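Local structure of single-strand DNA-binding protein (Agrobacterium tumefaciens, 3BTP) at residues Q450-V455 / G489-T494; K478-A483 / T496-Y501. The protein binds single-stranded DNA regardless of its sequence and mediates nuclear uptake of the single-stranded T-DNA copies transferred during crown gall transformation. All blocks are in the same frame, centred on the assembly; numbering follows the deposited sequence.

Interaction 1. Residues Q450-V455 / G489-T494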
ATOM      1  N   GLN A 450     -26.416   5.769   4.199  1.00 37.82           N
ATOM      2  CA  GLN A 450     -25.282   4.928   3.891  1.00 36.00           C
ATOM      3  C   GLN A 450     -25.450   4.059   2.596  1.00 33.19           C
ATOM      4  O   GLN A 450     -26.537   3.695   2.217  1.00 31.21           O
ATOM      5  CB  GLN A 450     -24.877   4.168   5.153  1.00 35.47           C
ATOM      6  CG  GLN A 450     -25.625   2.961   5.421  1.00 38.56           C
ATOM      7  CD  GLN A 450     -25.603   2.630   6.868  1.00 43.19           C
ATOM      8  OE1 GLN A 450     -25.336   3.503   7.688  1.00 47.34           O
ATOM      9  NE2 GLN A 450     -25.917   1.382   7.216  1.00 42.11           N
ATOM     10  N   ALA A 451     -24.386   3.852   1.841  1.00 30.34           N
ATOM     11  CA  ALA A 451     -24.474   2.934   0.700  1.00 28.41           C
ATOM     12  C   ALA A 451     -25.110   1.541   1.064  1.00 28.25           C
ATOM     13  O   ALA A 451     -24.926   1.005   2.181  1.00 26.22           O
ATOM     14  CB  ALA A 451     -23.123   2.750   0.114  1.00 26.42           C
ATOM     15  N   ALA A 452     -25.846   0.970   0.110  1.00 27.91           N
ATOM     16  CA  ALA A 452     -26.530  -0.316   0.323  1.00 28.70           C
ATOM     17  C   ALA A 452     -25.585  -1.539   0.359  1.00 27.17           C
ATOM     18  O   ALA A 452     -25.863  -2.522   0.965  1.00 25.26           O
ATOM     19  CB  ALA A 452     -27.619  -0.506  -0.754  1.00 30.10           C
ATOM     20  N   VAL A 453     -24.435  -1.410  -0.281  1.00 28.57           N
ATOM     21  CA  VAL A 453     -23.444  -2.463  -0.363  1.00 26.81           C
ATOM     22  C   VAL A 453     -22.131  -1.750  -0.188  1.00 26.58           C
ATOM     23  O   VAL A 453     -21.950  -0.638  -0.690  1.00 27.62           O
ATOM     24  CB  VAL A 453     -23.438  -3.113  -1.728  1.00 27.63           C
ATOM     25  CG1 VAL A 453     -22.315  -4.191  -1.830  1.00 27.12           C
ATOM     26  CG2 VAL A 453     -24.815  -3.652  -2.100  1.00 26.73           C
ATOM     27  N   ILE A 454     -21.249  -2.338   0.617  1.00 24.78           N
ATOM     28  CA  ILE A 454     -19.861  -1.986   0.578  1.00 21.75           C
ATOM     29  C   ILE A 454     -18.943  -3.175   0.278  1.00 21.12           C
ATOM     30  O   ILE A 454     -19.239  -4.284   0.625  1.00 22.09           O
ATOM     31  CB  ILE A 454     -19.441  -1.102   1.819  1.00 21.58           C
ATOM     32  CG1 ILE A 454     -19.569  -1.836   3.132  1.00 19.07           C
ATOM     33  CG2 ILE A 454     -20.291   0.205   1.852  1.00 21.42           C
ATOM     34  CD1 ILE A 454     -19.126  -0.981   4.239  1.00 12.34           C
ATOM     35  N   VAL A 455     -17.816  -2.933  -0.357  1.00 21.89           N
ATOM     36  CA  VAL A 455     -16.967  -3.999  -0.783  1.00 22.66           C
ATOM     37  C   VAL A 455     -15.548  -3.817  -0.264  1.00 23.24           C
ATOM     38  O   VAL A 455     -14.978  -2.791  -0.507  1.00 23.86           O
ATOM     39  CB  VAL A 455     -16.951  -4.132  -2.400  1.00 22.83           C
ATOM     40  CG1 VAL A 455     -16.041  -5.299  -2.810  1.00 21.99           C
ATOM     41  CG2 VAL A 455     -18.414  -4.339  -2.963  1.00 21.67           C
ATOM     42  N   GLY A 489     -38.465  -3.350   7.304  1.00 43.69           N
ATOM     43  CA  GLY A 489     -37.895  -2.802   6.065  1.00 40.57           C
ATOM     44  C   GLY A 489     -36.971  -1.605   6.347  1.00 39.90           C
ATOM     45  O   GLY A 489     -36.503  -0.924   5.414  1.00 38.62           O
ATOM     46  N   GLN A 490     -36.663  -1.322   7.615  1.00 37.96           N
ATOM     47  CA  GLN A 490     -35.814  -0.152   7.797  1.00 37.95           C
ATOM     48  C   GLN A 490     -34.370  -0.451   8.086  1.00 36.91           C
ATOM     49  O   GLN A 490     -34.075  -1.433   8.784  1.00 36.26           O
ATOM     50  CB  GLN A 490     -36.334   0.810   8.841  1.00 38.90           C
ATOM     51  CG  GLN A 490     -36.529   0.218  10.213  1.00 41.61           C
ATOM     52  CD  GLN A 490     -37.790   0.748  10.829  1.00 45.98           C
ATOM     53  OE1 GLN A 490     -38.729   1.126  10.083  1.00 47.42           O
ATOM     54  NE2 GLN A 490     -37.835   0.815  12.181  1.00 43.87           N
ATOM     55  N   ARG A 491     -33.494   0.437   7.572  1.00 35.06           N
ATOM     56  CA  ARG A 491     -32.053   0.339   7.767  1.00 32.76           C
ATOM     57  C   ARG A 491     -31.724   0.407   9.237  1.00 32.37           C
ATOM     58  O   ARG A 491     -32.291   1.221   9.938  1.00 32.49           O
ATOM     59  CB  ARG A 491     -31.316   1.360   6.902  1.00 32.03           C
ATOM     60  CG  ARG A 491     -31.586   1.071   5.463  1.00 29.26           C
ATOM     61  CD  ARG A 491     -30.490   0.344   4.644  1.00 28.41           C
ATOM     62  NE  ARG A 491     -29.607   1.400   4.356  1.00 35.18           N
ATOM     63  CZ  ARG A 491     -29.194   1.853   3.205  1.00 33.40           C
ATOM     64  NH1 ARG A 491     -29.444   1.282   2.045  1.00 29.80           N
ATOM     65  NH2 ARG A 491     -28.461   2.936   3.302  1.00 36.35           N
ATOM     66  N   THR A 492     -30.925  -0.562   9.711  1.00 30.97           N
ATOM     67  CA  THR A 492     -30.466  -0.623  11.089  1.00 29.56           C
ATOM     68  C   THR A 492     -29.115   0.151  11.229  1.00 29.88           C
ATOM     69  O   THR A 492     -28.656   0.492  12.312  1.00 28.46           O
ATOM     70  CB  THR A 492     -30.346  -2.135  11.597  1.00 30.31           C
ATOM     71  OG1 THR A 492     -29.308  -2.846  10.931  1.00 29.56           O
ATOM     72  CG2 THR A 492     -31.661  -2.959  11.358  1.00 30.32           C
ATOM     73  N   GLY A 493     -28.453   0.415  10.115  1.00 29.04           N
ATOM     74  CA  GLY A 493     -27.127   0.991  10.244  1.00 28.59           C
ATOM     75  C   GLY A 493     -26.033  -0.062  10.175  1.00 29.23           C
ATOM     76  O   GLY A 493     -24.876   0.292   9.929  1.00 29.21           O
ATOM     77  N   THR A 494     -26.367  -1.352  10.387  1.00 26.70           N
ATOM     78  CA  THR A 494     -25.292  -2.329  10.313  1.00 24.34           C
ATOM     79  C   THR A 494     -25.049  -2.781   8.873  1.00 22.64           C
ATOM     80  O   THR A 494     -25.873  -2.558   7.990  1.00 21.59           O
ATOM     81  CB  THR A 494     -25.501  -3.505  11.320  1.00 24.34           C
ATOM     82  OG1 THR A 494     -26.614  -4.293  10.917  1.00 21.94           O
ATOM     83  CG2 THR A 494     -25.728  -2.985  12.776  1.00 23.36           C
TER
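The backbones at Q450 and G493 come nearest across this contact, with their CA atoms still 7.7 Å apart, a spacing too wide for strand pairing, so side chains have to close the gap. Two of them reach across, one from each segment. R491 has its chain bent at the second and third torsions, and it and Q450 slide past each other in opposite directions, with the Q450 amide plane turned 21° from the guanidinium. CG of Q450 lies 3.5 Å from NH2 of R491. In Q450 this CG sits between the backbone N and the carbonyl carbon (chi1 83°), and the chain runs on extended, which carries the amide to G493. There NE2 gives a weak hydrogen bond to G493 O, 3.1 Å long with 148° at the hydrogen. The chain turns a corner at G493, where the backbone has a positive phi, a conformation readily taken up by glycine.

The setting is one end of an eight-stranded antiparallel barrel: the 450-452 loop leads into strand 453-456, while the G493 corner separates strand 491-492 from strand 494-497.

NH2 of R491 also points to Q450 O, which lies at the guanidinium edge; the modelled 2.3 Å between these two atoms is very short, so the exact bond length is doubtful. Looser neighbours border the same group: A451 O lies over one guanidinium face, and A452 CB is 3.8 Å from R491 NH1. Firmer hold comes from outside the two segments, where NH1 forms a salt bridge with D511 and NE binds F447 O, so this buried charge has an acidic partner as well as carbonyls. At the corner itself T492 OG1 donates to T494 OG1, 3.1 Å away, and T494 OG1 is in turn hydrogen-bonded to D484.

Interaction 2. Residues K478-A483 / T496-Y501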
ATOM      1  N   LYS A 478     -17.115 -13.136  -0.200  1.00 42.38           N
ATOM      2  CA  LYS A 478     -16.839 -12.906   1.196  1.00 39.84           C
ATOM      3  C   LYS A 478     -16.278 -11.514   1.422  1.00 36.42           C
ATOM      4  O   LYS A 478     -15.870 -11.192   2.525  1.00 35.94           O
ATOM      5  CB  LYS A 478     -15.894 -13.974   1.711  1.00 39.87           C
ATOM      6  CG  LYS A 478     -14.661 -14.208   0.883  1.00 45.14           C
ATOM      7  CD  LYS A 478     -13.718 -15.147   1.671  1.00 50.16           C
ATOM      8  CE  LYS A 478     -13.919 -14.976   3.228  1.00 52.83           C
ATOM      9  NZ  LYS A 478     -12.813 -15.454   4.135  1.00 51.01           N
ATOM     10  N   ASP A 479     -16.249 -10.719   0.356  1.00 32.94           N
ATOM     11  CA  ASP A 479     -15.707  -9.388   0.346  1.00 30.33           C
ATOM     12  C   ASP A 479     -16.846  -8.325   0.376  1.00 27.71           C
ATOM     13  O   ASP A 479     -16.583  -7.109   0.557  1.00 25.86           O
ATOM     14  CB  ASP A 479     -14.858  -9.249  -0.904  1.00 32.66           C
ATOM     15  CG  ASP A 479     -13.355  -9.557  -0.665  1.00 39.43           C
ATOM     16  OD1 ASP A 479     -13.003 -10.216   0.364  1.00 45.75           O
ATOM     17  OD2 ASP A 479     -12.518  -9.095  -1.501  1.00 44.04           O
ATOM     18  N   VAL A 480     -18.099  -8.825   0.271  1.00 24.34           N
ATOM     19  CA  VAL A 480     -19.308  -8.064   0.061  1.00 22.13           C
ATOM     20  C   VAL A 480     -20.179  -7.978   1.315  1.00 21.02           C
ATOM     21  O   VAL A 480     -20.464  -8.958   1.925  1.00 20.02           O
ATOM     22  CB  VAL A 480     -20.077  -8.658  -1.127  1.00 21.60           C
ATOM     23  CG1 VAL A 480     -21.397  -7.914  -1.366  1.00 20.84           C
ATOM     24  CG2 VAL A 480     -19.196  -8.612  -2.391  1.00 21.52           C
ATOM     25  N   LEU A 481     -20.538  -6.761   1.707  1.00 21.50           N
ATOM     26  CA  LEU A 481     -21.306  -6.452   2.916  1.00 19.86           C
ATOM     27  C   LEU A 481     -22.534  -5.650   2.492  1.00 19.85           C
ATOM     28  O   LEU A 481     -22.466  -4.754   1.662  1.00 17.21           O
ATOM     29  CB  LEU A 481     -20.475  -5.584   3.904  1.00 20.05           C
ATOM     30  CG  LEU A 481     -19.201  -6.215   4.529  1.00 21.53           C
ATOM     31  CD1 LEU A 481     -18.060  -5.251   4.497  1.00 19.24           C
ATOM     32  CD2 LEU A 481     -19.488  -6.582   5.941  1.00 20.87           C
ATOM     33  N   ILE A 482     -23.635  -5.962   3.160  1.00 21.01           N
ATOM     34  CA  ILE A 482     -24.964  -5.533   2.808  1.00 20.18           C
ATOM     35  C   ILE A 482     -25.480  -4.661   3.934  1.00 20.93           C
ATOM     36  O   ILE A 482     -25.341  -5.021   5.128  1.00 21.80           O
ATOM     37  CB  ILE A 482     -25.891  -6.753   2.566  1.00 20.97           C
ATOM     38  CG1 ILE A 482     -25.194  -7.818   1.675  1.00 17.81           C
ATOM     39  CG2 ILE A 482     -27.266  -6.286   1.935  1.00 18.45           C
ATOM     40  CD1 ILE A 482     -24.999  -7.341   0.196  1.00 19.49           C
ATOM     41  N   ALA A 483     -26.033  -3.503   3.574  1.00 19.61           N
ATOM     42  CA  ALA A 483     -26.693  -2.646   4.576  1.00 20.87           C
ATOM     43  C   ALA A 483     -27.965  -3.312   5.022  1.00 21.24           C
ATOM     44  O   ALA A 483     -28.904  -3.398   4.243  1.00 21.40           O
ATOM     45  CB  ALA A 483     -27.011  -1.218   4.029  1.00 18.06           C
ATOM     46  N   THR A 496     -23.672  -6.453   7.031  1.00 18.76           N
ATOM     47  CA  THR A 496     -23.465  -7.846   7.335  1.00 19.99           C
ATOM     48  C   THR A 496     -22.992  -8.500   6.039  1.00 21.49           C
ATOM     49  O   THR A 496     -23.468  -8.133   4.978  1.00 20.40           O
ATOM     50  CB  THR A 496     -24.740  -8.521   7.926  1.00 18.33           C
ATOM     51  OG1 THR A 496     -25.010  -7.949   9.191  1.00 20.23           O
ATOM     52  CG2 THR A 496     -24.528 -10.029   8.214  1.00 17.54           C
ATOM     53  N   ASN A 497     -22.030  -9.421   6.149  1.00 22.75           N
ATOM     54  CA  ASN A 497     -21.406 -10.179   4.996  1.00 24.95           C
ATOM     55  C   ASN A 497     -22.508 -10.910   4.195  1.00 25.63           C
ATOM     56  O   ASN A 497     -23.432 -11.454   4.803  1.00 23.30           O
ATOM     57  CB  ASN A 497     -20.502 -11.187   5.720  1.00 25.57           C
ATOM     58  CG  ASN A 497     -19.627 -12.077   4.849  1.00 32.44           C
ATOM     59  OD1 ASN A 497     -19.698 -12.164   3.598  1.00 39.50           O
ATOM     60  ND2 ASN A 497     -18.769 -12.824   5.565  1.00 36.71           N
ATOM     61  N   VAL A 498     -22.417 -10.947   2.852  1.00 28.34           N
ATOM     62  CA  VAL A 498     -23.362 -11.754   2.055  1.00 29.54           C
ATOM     63  C   VAL A 498     -23.444 -13.235   2.475  1.00 30.18           C
ATOM     64  O   VAL A 498     -24.539 -13.803   2.431  1.00 31.28           O
ATOM     65  CB  VAL A 498     -23.233 -11.624   0.473  1.00 30.74           C
ATOM     66  CG1 VAL A 498     -24.064 -10.487  -0.070  1.00 32.33           C
ATOM     67  CG2 VAL A 498     -21.859 -11.521   0.002  1.00 30.01           C
ATOM     68  N   VAL A 499     -22.341 -13.832   2.934  1.00 29.81           N
ATOM     69  CA  VAL A 499     -22.274 -15.249   3.347  1.00 30.56           C
ATOM     70  C   VAL A 499     -23.207 -15.576   4.488  1.00 29.88           C
ATOM     71  O   VAL A 499     -23.790 -16.698   4.566  1.00 28.41           O
ATOM     72  CB  VAL A 499     -20.809 -15.701   3.734  1.00 32.42           C
ATOM     73  CG1 VAL A 499     -20.794 -17.111   4.288  1.00 35.44           C
ATOM     74  CG2 VAL A 499     -19.865 -15.647   2.493  1.00 34.35           C
ATOM     75  N   GLU A 500     -23.372 -14.606   5.381  1.00 28.04           N
ATOM     76  CA  GLU A 500     -24.385 -14.746   6.388  1.00 28.03           C
ATOM     77  C   GLU A 500     -25.792 -14.697   5.800  1.00 27.20           C
ATOM     78  O   GLU A 500     -26.684 -15.327   6.335  1.00 26.14           O
ATOM     79  CB  GLU A 500     -24.220 -13.701   7.507  1.00 29.20           C
ATOM     80  CG  GLU A 500     -23.131 -14.039   8.457  1.00 30.63           C
ATOM     81  CD  GLU A 500     -23.509 -15.282   9.268  1.00 38.01           C
ATOM     82  OE1 GLU A 500     -24.398 -15.135  10.166  1.00 38.09           O
ATOM     83  OE2 GLU A 500     -22.956 -16.389   8.973  1.00 36.20           O
ATOM     84  N   TYR A 501     -26.005 -13.928   4.723  1.00 27.31           N
ATOM     85  CA  TYR A 501     -27.350 -13.871   4.117  1.00 28.48           C
ATOM     86  C   TYR A 501     -27.751 -15.267   3.551  1.00 29.29           C
ATOM     87  O   TYR A 501     -28.875 -15.720   3.737  1.00 30.24           O
ATOM     88  CB  TYR A 501     -27.467 -12.788   3.040  1.00 27.22           C
ATOM     89  CG  TYR A 501     -27.845 -11.424   3.578  1.00 25.56           C
ATOM     90  CD1 TYR A 501     -26.920 -10.643   4.257  1.00 22.94           C
ATOM     91  CD2 TYR A 501     -29.144 -10.939   3.432  1.00 28.81           C
ATOM     92  CE1 TYR A 501     -27.256  -9.404   4.750  1.00 27.01           C
ATOM     93  CE2 TYR A 501     -29.541  -9.665   3.956  1.00 28.35           C
ATOM     94  CZ  TYR A 501     -28.572  -8.907   4.597  1.00 30.49           C
ATOM     95  OH  TYR A 501     -28.908  -7.664   5.053  1.00 27.90           O
TER
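L481 and N497 face each other as an antiparallel non-hydrogen-bonded pair, their CA atoms 4.3 Å apart, and the neighbouring I482 and T496 form the hydrogen-bonded pair. The latter exchanges two backbone bonds: I482 N to T496 O at 2.8 Å and T496 N to I482 O at 2.9 Å. The ladder gains a further bond where the second segment is already leaving the sheet: V498 N donates to V480 O at 2.9 Å, with 161° at the hydrogen, and the same oxygen receives a CA-H contact from N497.

The tightest packing lies around I482. Its CD1 is 3.3 Å from V498 CG1, closer than usual van der Waals contact, and the two side chains cross at about a right angle. I482 CB meets the Y501 ring obliquely, 3.7 Å from CE1, while its CG2 lies near the ring's hydroxyl end. V480 extends this apolar patch, placing CB 3.6 Å from V498 CG2. At the I482 end of the contact D484 hydrogen-bonds both Y501 OH and T496 OG1; R405 is a second partner of the threonine.

Packing thins toward K478. Its CB only grazes V499 CG2, and the amine end of this exposed lysine leads away. V499 itself lies at the edge of the contact, in marked contrast to the buried I482.

Between these zones N497 has CG anti to its own N (chi1 -176°), which brings OD1 back over the start of the helix. V499 N reaches OD1 at 3.2 Å from above the carbonyl plane, 67° out of it, rather than along a lone pair. N497 occupies the N-cap position, and this is its capping bond; the whole arrangement is that of a barrel strand passing directly into a capped helix, 498-503.

How the interactions relate
Interactions 1 and 2 have centres 11 Å apart and meet through neighbouring barrel strands, 453-456 and 480-485. The evidence is two probable backbone hydrogen bonds: A452 O to A483 N at 2.8 Å and I454 N to L481 O at 2.9 Å. Segment 478-483 thus lies between segments 450-455 and 496-501 in the sheet. Along the chain the segments alternate (450-455, 478-483, 489-494, 496-501), and the G493 corner of interaction 1 leads into the strand that carries T496 of interaction 2. D484, just after segment 478-483, is a shared polar partner of both contacts.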